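Local structure of aphrodisin (1E5P) at residues Y11-I15 against G115-T119; L20-E24 against E138-N142; S43-F49 against T60-L66. The protein acts as an aphrodisiac pheromone of the female hamster that elicits copulatory behaviour in males, and belongs to the small-molecule-binding lipocalins. One frame throughout, in Å; residues are numbered along the deposited sequence.

Contact 1 (Y11-I15 against G115-T119)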
# COMPACT_ATOMS: atom_id res chain seq x y z
N TYR A 11 6.96 6.72 0.20
CA TYR A 11 6.69 6.49 -1.21
C TYR A 11 6.33 5.01 -1.41
O TYR A 11 6.73 4.17 -0.62
CB TYR A 11 7.94 6.78 -2.07
CG TYR A 11 8.40 8.21 -2.00
CD1 TYR A 11 7.75 9.19 -2.73
CD2 TYR A 11 9.46 8.58 -1.18
CE1 TYR A 11 8.15 10.52 -2.67
CE2 TYR A 11 9.88 9.89 -1.11
CZ TYR A 11 9.22 10.85 -1.85
OH TYR A 11 9.62 12.17 -1.80
N THR A 12 5.54 4.70 -2.45
CA THR A 12 5.29 3.29 -2.75
C THR A 12 6.49 2.75 -3.54
O THR A 12 6.86 3.32 -4.57
CB THR A 12 4.04 3.11 -3.62
OG1 THR A 12 2.92 3.71 -2.98
CG2 THR A 12 3.72 1.61 -3.79
N ILE A 13 7.10 1.69 -2.99
CA ILE A 13 8.25 1.11 -3.70
C ILE A 13 7.76 -0.05 -4.57
O ILE A 13 8.07 -0.14 -5.76
CB ILE A 13 9.33 0.65 -2.73
CG1 ILE A 13 9.68 1.72 -1.68
CG2 ILE A 13 10.58 0.22 -3.51
CD1 ILE A 13 10.07 3.04 -2.27
N VAL A 14 7.03 -0.97 -3.96
CA VAL A 14 6.53 -2.15 -4.71
C VAL A 14 5.11 -2.45 -4.25
O VAL A 14 4.73 -2.14 -3.12
CB VAL A 14 7.39 -3.41 -4.50
CG1 VAL A 14 8.84 -3.28 -4.87
CG2 VAL A 14 7.19 -3.96 -3.10
N ILE A 15 4.29 -3.03 -5.15
CA ILE A 15 2.99 -3.51 -4.81
C ILE A 15 2.84 -4.91 -5.44
O ILE A 15 3.29 -5.02 -6.59
CB ILE A 15 1.80 -2.67 -5.31
CG1 ILE A 15 1.81 -1.26 -4.73
CG2 ILE A 15 0.48 -3.35 -4.88
CD1 ILE A 15 0.79 -0.34 -5.38
N GLY A 115 12.43 5.99 -0.37
CA GLY A 115 12.72 6.42 -1.73
C GLY A 115 13.54 5.44 -2.54
O GLY A 115 13.39 5.37 -3.76
N ASN A 116 14.41 4.70 -1.88
CA ASN A 116 15.26 3.76 -2.61
C ASN A 116 14.56 2.44 -2.93
O ASN A 116 13.60 2.05 -2.28
CB ASN A 116 16.50 3.45 -1.75
CG ASN A 116 17.46 4.62 -1.64
OD1 ASN A 116 17.71 5.30 -2.64
ND2 ASN A 116 17.97 4.85 -0.44
N ALA A 117 15.09 1.80 -3.97
CA ALA A 117 14.65 0.45 -4.33
C ALA A 117 14.98 -0.48 -3.16
O ALA A 117 15.82 -0.20 -2.32
CB ALA A 117 15.41 -0.03 -5.56
N LEU A 118 14.30 -1.61 -3.08
CA LEU A 118 14.51 -2.58 -2.03
C LEU A 118 15.91 -3.21 -2.11
O LEU A 118 16.38 -3.43 -3.22
CB LEU A 118 13.50 -3.73 -2.19
CG LEU A 118 12.03 -3.43 -1.95
CD1 LEU A 118 11.29 -4.70 -1.52
CD2 LEU A 118 11.80 -2.32 -0.95
N THR A 119 16.50 -3.47 -0.96
CA THR A 119 17.80 -4.17 -0.96
C THR A 119 17.51 -5.65 -1.14
O THR A 119 16.37 -6.12 -1.06
CB THR A 119 18.49 -3.99 0.40
OG1 THR A 119 17.66 -4.56 1.41
CG2 THR A 119 18.73 -2.53 0.72
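I13 and V14 pack against L118, and Y11 against G115, in a mostly apolar contact between the first barrel strand, 8-17, and the loop leading from strand 105-113 into helix 120-132. The two segments run in similar directions, 23° apart, with no hydrogen bond between them. I13 has the largest share of the contact: its methyls CG2 and CD1 both lie 3.7 Å from N116 O, and CG2 also meets L118 CD2 at 3.8 Å. CG1 stands anti to the carbonyl carbon (chi1 -49°), which sends CD1 toward G115 and N116, with CG2 on the side of L118. With an alanine here both branches are gone, and L118 CD2 and the backbone at N116 would probably be left facing a gap. A classic beta bulge, in which I13 and V14 both face V111 of the adjoining lipocalin barrel strand, turns the two successive side chains to the loop; V14 CG1 reaches L118 CG at 4.3 Å. L118 also touches L126 of the helix, whose N-cap is T119. At the other end, the ring carbon CD2 of Y11 approaches G115 CA obliquely at 3.9 Å. The backbone of G115 (phi 150°) would press a CB against the preceding carbonyl oxygen.

Contact 2 (L20-E24 against E138-N142)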
# COMPACT_ATOMS: atom_id res chain seq x y z
N LEU A 20 -3.74 -9.11 -10.77
CA LEU A 20 -2.70 -8.20 -11.28
C LEU A 20 -3.22 -6.97 -11.95
O LEU A 20 -2.63 -5.87 -11.82
CB LEU A 20 -1.75 -9.03 -12.14
CG LEU A 20 -0.54 -8.34 -12.76
CD1 LEU A 20 0.36 -7.75 -11.69
CD2 LEU A 20 0.23 -9.35 -13.64
N GLU A 21 -4.37 -7.05 -12.65
CA GLU A 21 -4.88 -5.90 -13.35
C GLU A 21 -5.21 -4.75 -12.40
O GLU A 21 -5.20 -3.60 -12.82
CB GLU A 21 -6.10 -6.22 -14.21
CG GLU A 21 -7.34 -6.66 -13.50
CD GLU A 21 -7.38 -8.04 -12.93
OE1 GLU A 21 -6.53 -8.90 -13.28
OE2 GLU A 21 -8.31 -8.25 -12.10
N LYS A 22 -5.46 -5.05 -11.13
CA LYS A 22 -5.78 -3.98 -10.18
C LYS A 22 -4.62 -3.03 -9.92
O LYS A 22 -4.83 -1.86 -9.51
CB LYS A 22 -6.19 -4.61 -8.84
CG LYS A 22 -7.53 -5.32 -8.82
CD LYS A 22 -8.67 -4.30 -8.76
CE LYS A 22 -10.04 -5.01 -8.62
NZ LYS A 22 -11.11 -3.97 -8.50
N ILE A 23 -3.39 -3.50 -10.11
CA ILE A 23 -2.21 -2.72 -9.75
C ILE A 23 -1.32 -2.34 -10.93
O ILE A 23 -0.30 -1.66 -10.75
CB ILE A 23 -1.39 -3.42 -8.65
CG1 ILE A 23 -0.94 -4.84 -9.05
CG2 ILE A 23 -2.23 -3.53 -7.38
CD1 ILE A 23 0.22 -5.36 -8.21
N GLU A 24 -1.71 -2.82 -12.13
CA GLU A 24 -0.93 -2.35 -13.30
C GLU A 24 -1.32 -0.92 -13.63
O GLU A 24 -2.23 -0.34 -13.03
CB GLU A 24 -1.26 -3.27 -14.48
CG GLU A 24 -0.76 -4.68 -14.14
CD GLU A 24 -0.55 -5.49 -15.40
OE1 GLU A 24 -1.49 -5.47 -16.22
OE2 GLU A 24 0.52 -6.11 -15.55
N GLU A 138 5.46 -13.43 -9.58
CA GLU A 138 5.47 -12.69 -10.85
C GLU A 138 4.48 -11.53 -10.81
O GLU A 138 4.43 -10.70 -11.73
CB GLU A 138 5.09 -13.62 -12.01
CG GLU A 138 3.65 -14.14 -11.95
CD GLU A 138 3.39 -15.13 -13.07
N ASN A 139 3.72 -11.44 -9.75
CA ASN A 139 2.76 -10.36 -9.57
C ASN A 139 3.34 -9.24 -8.71
O ASN A 139 2.56 -8.36 -8.28
CB ASN A 139 1.48 -10.88 -8.94
CG ASN A 139 0.58 -11.68 -9.85
OD1 ASN A 139 -0.63 -11.83 -9.60
ND2 ASN A 139 1.16 -12.21 -10.93
N ILE A 140 4.63 -9.26 -8.41
CA ILE A 140 5.29 -8.18 -7.68
C ILE A 140 5.73 -7.12 -8.68
O ILE A 140 6.54 -7.39 -9.61
CB ILE A 140 6.51 -8.67 -6.88
CG1 ILE A 140 6.11 -9.64 -5.77
CG2 ILE A 140 7.29 -7.49 -6.29
CD1 ILE A 140 7.30 -10.42 -5.20
N LEU A 141 5.18 -5.91 -8.56
CA LEU A 141 5.48 -4.83 -9.47
C LEU A 141 6.30 -3.70 -8.87
O LEU A 141 6.11 -3.29 -7.72
CB LEU A 141 4.17 -4.23 -10.03
CG LEU A 141 3.23 -5.22 -10.74
CD1 LEU A 141 2.02 -4.46 -11.28
CD2 LEU A 141 3.95 -5.93 -11.88
N ASN A 142 7.20 -3.16 -9.69
CA ASN A 142 8.03 -2.02 -9.29
C ASN A 142 7.25 -0.72 -9.52
O ASN A 142 7.07 -0.28 -10.66
CB ASN A 142 9.32 -1.99 -10.11
CG ASN A 142 10.32 -0.92 -9.63
OD1 ASN A 142 9.93 0.07 -9.03
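L141 reaches from strand 140-142 into the angle between L20 and I23, and these three side chains make up most of the apolar part of the contact. The methyl CD1 of L141 is shared: it lies 3.7 Å from L20 CD1 and the same 3.7 Å from I23 CD1, and the CG of E24 comes to 4.0 Å from it. I23 has CG1 set between its backbone N and carbonyl carbon (chi1 58°), a placement that carries CD1 out to L141. L20 instead extends CG opposite its backbone N (chi1 -178°), bringing CD1 obliquely across the end of L141. L20 also packs against the side chain of N139. Polar atoms take part chiefly as neighbours of methyl groups: N139 O sits 3.8 Å from I23 CD1, and L141 CD1 lies 3.7 Å from the carbonyl oxygen of I23, which is hydrogen-bonded to R30. Within 20-24 a single turn is closed by I23 N to L20 O at 3.0 Å, with a weak bond from E24 N to the same oxygen; this turn puts L20 and I23 on one side. K22 is salt-bridged to D100. The turn belongs to the long loop joining the first two barrel strands, which in lipocalins commonly folds over the open end of the barrel. With no hydrogen bond or charge pair across the contact, loop and segment 138-142 meet through the fit of aliphatic groups, chiefly round L141 CD1.

Contact 3 (S43-F49 against T60-L66)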
# COMPACT_ATOMS: atom_id res chain seq x y z
N SER A 43 -4.51 5.42 16.10
CA SER A 43 -5.78 4.72 15.89
C SER A 43 -6.53 5.31 14.70
O SER A 43 -7.51 4.74 14.20
CB SER A 43 -6.66 4.75 17.13
OG SER A 43 -7.11 6.06 17.40
N GLU A 44 -6.10 6.48 14.25
CA GLU A 44 -6.63 7.07 13.00
C GLU A 44 -5.38 7.31 12.14
O GLU A 44 -4.46 7.95 12.67
CB GLU A 44 -7.41 8.33 13.23
CG GLU A 44 -8.85 8.17 13.67
CD GLU A 44 -9.44 9.56 14.00
OE1 GLU A 44 -8.73 10.55 13.78
OE2 GLU A 44 -10.58 9.59 14.49
N MSE A 45 -5.29 6.80 10.92
CA MSE A 45 -4.04 6.91 10.12
C MSE A 45 -4.46 7.59 8.81
O MSE A 45 -5.15 6.93 8.04
CB MSE A 45 -3.38 5.55 9.83
CG MSE A 45 -2.37 5.41 8.73
SE MSE A 45 -1.42 3.88 8.43
CE MSE A 45 -2.46 2.72 9.31
N GLU A 46 -4.12 8.87 8.68
CA GLU A 46 -4.44 9.56 7.43
C GLU A 46 -3.37 9.26 6.39
O GLU A 46 -2.19 9.47 6.65
CB GLU A 46 -4.53 11.05 7.62
CG GLU A 46 -4.73 11.72 6.26
CD GLU A 46 -4.73 13.23 6.42
OE1 GLU A 46 -4.16 13.66 7.44
OE2 GLU A 46 -5.30 13.87 5.53
N ILE A 47 -3.80 8.83 5.21
CA ILE A 47 -2.82 8.49 4.18
C ILE A 47 -2.99 9.47 3.02
O ILE A 47 -4.13 9.64 2.58
CB ILE A 47 -3.03 7.04 3.67
CG1 ILE A 47 -2.86 6.07 4.86
CG2 ILE A 47 -2.04 6.70 2.58
CD1 ILE A 47 -3.26 4.64 4.60
N THR A 48 -1.89 10.09 2.62
CA THR A 48 -1.94 11.03 1.47
C THR A 48 -1.18 10.31 0.34
O THR A 48 -0.11 9.80 0.60
CB THR A 48 -1.21 12.32 1.84
OG1 THR A 48 -1.89 12.91 2.96
CG2 THR A 48 -1.22 13.33 0.69
N PHE A 49 -1.81 10.31 -0.83
CA PHE A 49 -1.20 9.56 -1.93
C PHE A 49 -1.73 10.08 -3.26
O PHE A 49 -2.71 10.84 -3.31
CB PHE A 49 -1.56 8.07 -1.79
CG PHE A 49 -3.03 7.77 -1.83
CD1 PHE A 49 -3.82 7.91 -0.69
CD2 PHE A 49 -3.66 7.38 -3.00
CE1 PHE A 49 -5.18 7.68 -0.71
CE2 PHE A 49 -5.02 7.12 -3.04
CZ PHE A 49 -5.78 7.25 -1.89
N THR A 60 -4.81 12.62 -3.18
CA THR A 60 -5.91 12.11 -2.40
C THR A 60 -5.56 11.89 -0.94
O THR A 60 -4.41 11.60 -0.62
CB THR A 60 -6.18 10.67 -3.00
OG1 THR A 60 -6.25 10.76 -4.45
CG2 THR A 60 -7.46 10.08 -2.47
N THR A 61 -6.57 12.07 -0.07
CA THR A 61 -6.37 11.70 1.32
C THR A 61 -7.51 10.76 1.73
O THR A 61 -8.67 10.94 1.30
CB THR A 61 -6.35 12.86 2.32
OG1 THR A 61 -7.58 13.59 2.20
CG2 THR A 61 -5.16 13.77 2.08
N VAL A 62 -7.19 9.73 2.50
CA VAL A 62 -8.19 8.85 3.08
C VAL A 62 -7.78 8.62 4.55
O VAL A 62 -6.63 8.86 4.91
CB VAL A 62 -8.32 7.47 2.41
CG1 VAL A 62 -8.80 7.61 0.97
CG2 VAL A 62 -7.01 6.70 2.48
N ILE A 63 -8.73 8.21 5.35
CA ILE A 63 -8.45 7.91 6.76
C ILE A 63 -8.63 6.42 7.05
O ILE A 63 -9.67 5.87 6.68
CB ILE A 63 -9.35 8.72 7.71
CG1 ILE A 63 -9.22 10.21 7.45
CG2 ILE A 63 -9.01 8.37 9.17
CD1 ILE A 63 -7.86 10.80 7.73
N GLY A 64 -7.63 5.79 7.65
CA GLY A 64 -7.74 4.40 8.06
C GLY A 64 -8.11 4.41 9.57
O GLY A 64 -7.47 5.14 10.34
N TYR A 65 -9.07 3.60 9.92
CA TYR A 65 -9.57 3.53 11.30
C TYR A 65 -9.22 2.18 11.90
O TYR A 65 -9.63 1.16 11.39
CB TYR A 65 -11.10 3.73 11.29
CG TYR A 65 -11.49 5.11 10.81
CD1 TYR A 65 -11.43 6.16 11.71
CD2 TYR A 65 -11.86 5.36 9.50
CE1 TYR A 65 -11.76 7.46 11.32
CE2 TYR A 65 -12.20 6.66 9.10
CZ TYR A 65 -12.14 7.68 10.02
OH TYR A 65 -12.46 8.97 9.64
N LEU A 66 -8.47 2.20 13.00
CA LEU A 66 -8.02 1.00 13.67
C LEU A 66 -9.17 0.32 14.40
O LEU A 66 -9.92 0.99 15.13
CB LEU A 66 -6.89 1.39 14.65
CG LEU A 66 -6.27 0.22 15.43
CD1 LEU A 66 -5.63 -0.80 14.49
CD2 LEU A 66 -5.22 0.78 16.39
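Strands 44-49 and 60-66 run antiparallel, 156° between their directions, joined by seven backbone hydrogen bonds from L66 N to S43 O at one end to T60 N to F49 O, 2.8 Å, at the other. Alpha-carbon hydrogens add contacts between the bonds, as from T61 CA to I47 O at 3.3 Å. On the face bearing M45, I47, F49, T60 and V62, F49 dominates. Its CG stands between backbone N and carbonyl carbon (chi1 61°), leaning the ring across to the partner strand, where T60 CB makes a CH-pi contact over one face, 3.8 Å from the centroid and 19° off the normal. V62 meets the ring at its edge, CG2 to F49 CE1 at 3.8 Å, and F76 stacks edge-to-face with F49. T60 OG1 turns instead to S58 O. Selenomethionine M45 and I47, on this same face, both touch F82 of strand 79-87. On the other face, I63 CD1 lies over CB and CG of E46, and E44 CG rests obliquely against Y65 CE1 at 3.8 Å, the carboxylate nearly perpendicular to the ring. Such a hairpin, its apolar face turned to buried side chains, is characteristic of the antiparallel meander that closes into the lipocalin barrel.

Contacts 1 and 2 are neighbours, their centres 14 Å apart, and are joined through strand 8-17: L141 N lies 2.9 Å from I15 O in a probable hydrogen bond, and I23 CD1 packs 3.5 Å from the same oxygen. Their segments alternate along the chain: in each, a part near the start of the chain meets one that follows strand 105-113. Contact 3 is nested inside both chain loops and lies on the opposite side of the chain's centre, about 20 Å from contact 1 and 23 Å from contact 2 between centres. All three reach the same curled sheet; in lipocalins the interior of such a barrel forms the pocket for small hydrophobic ligands.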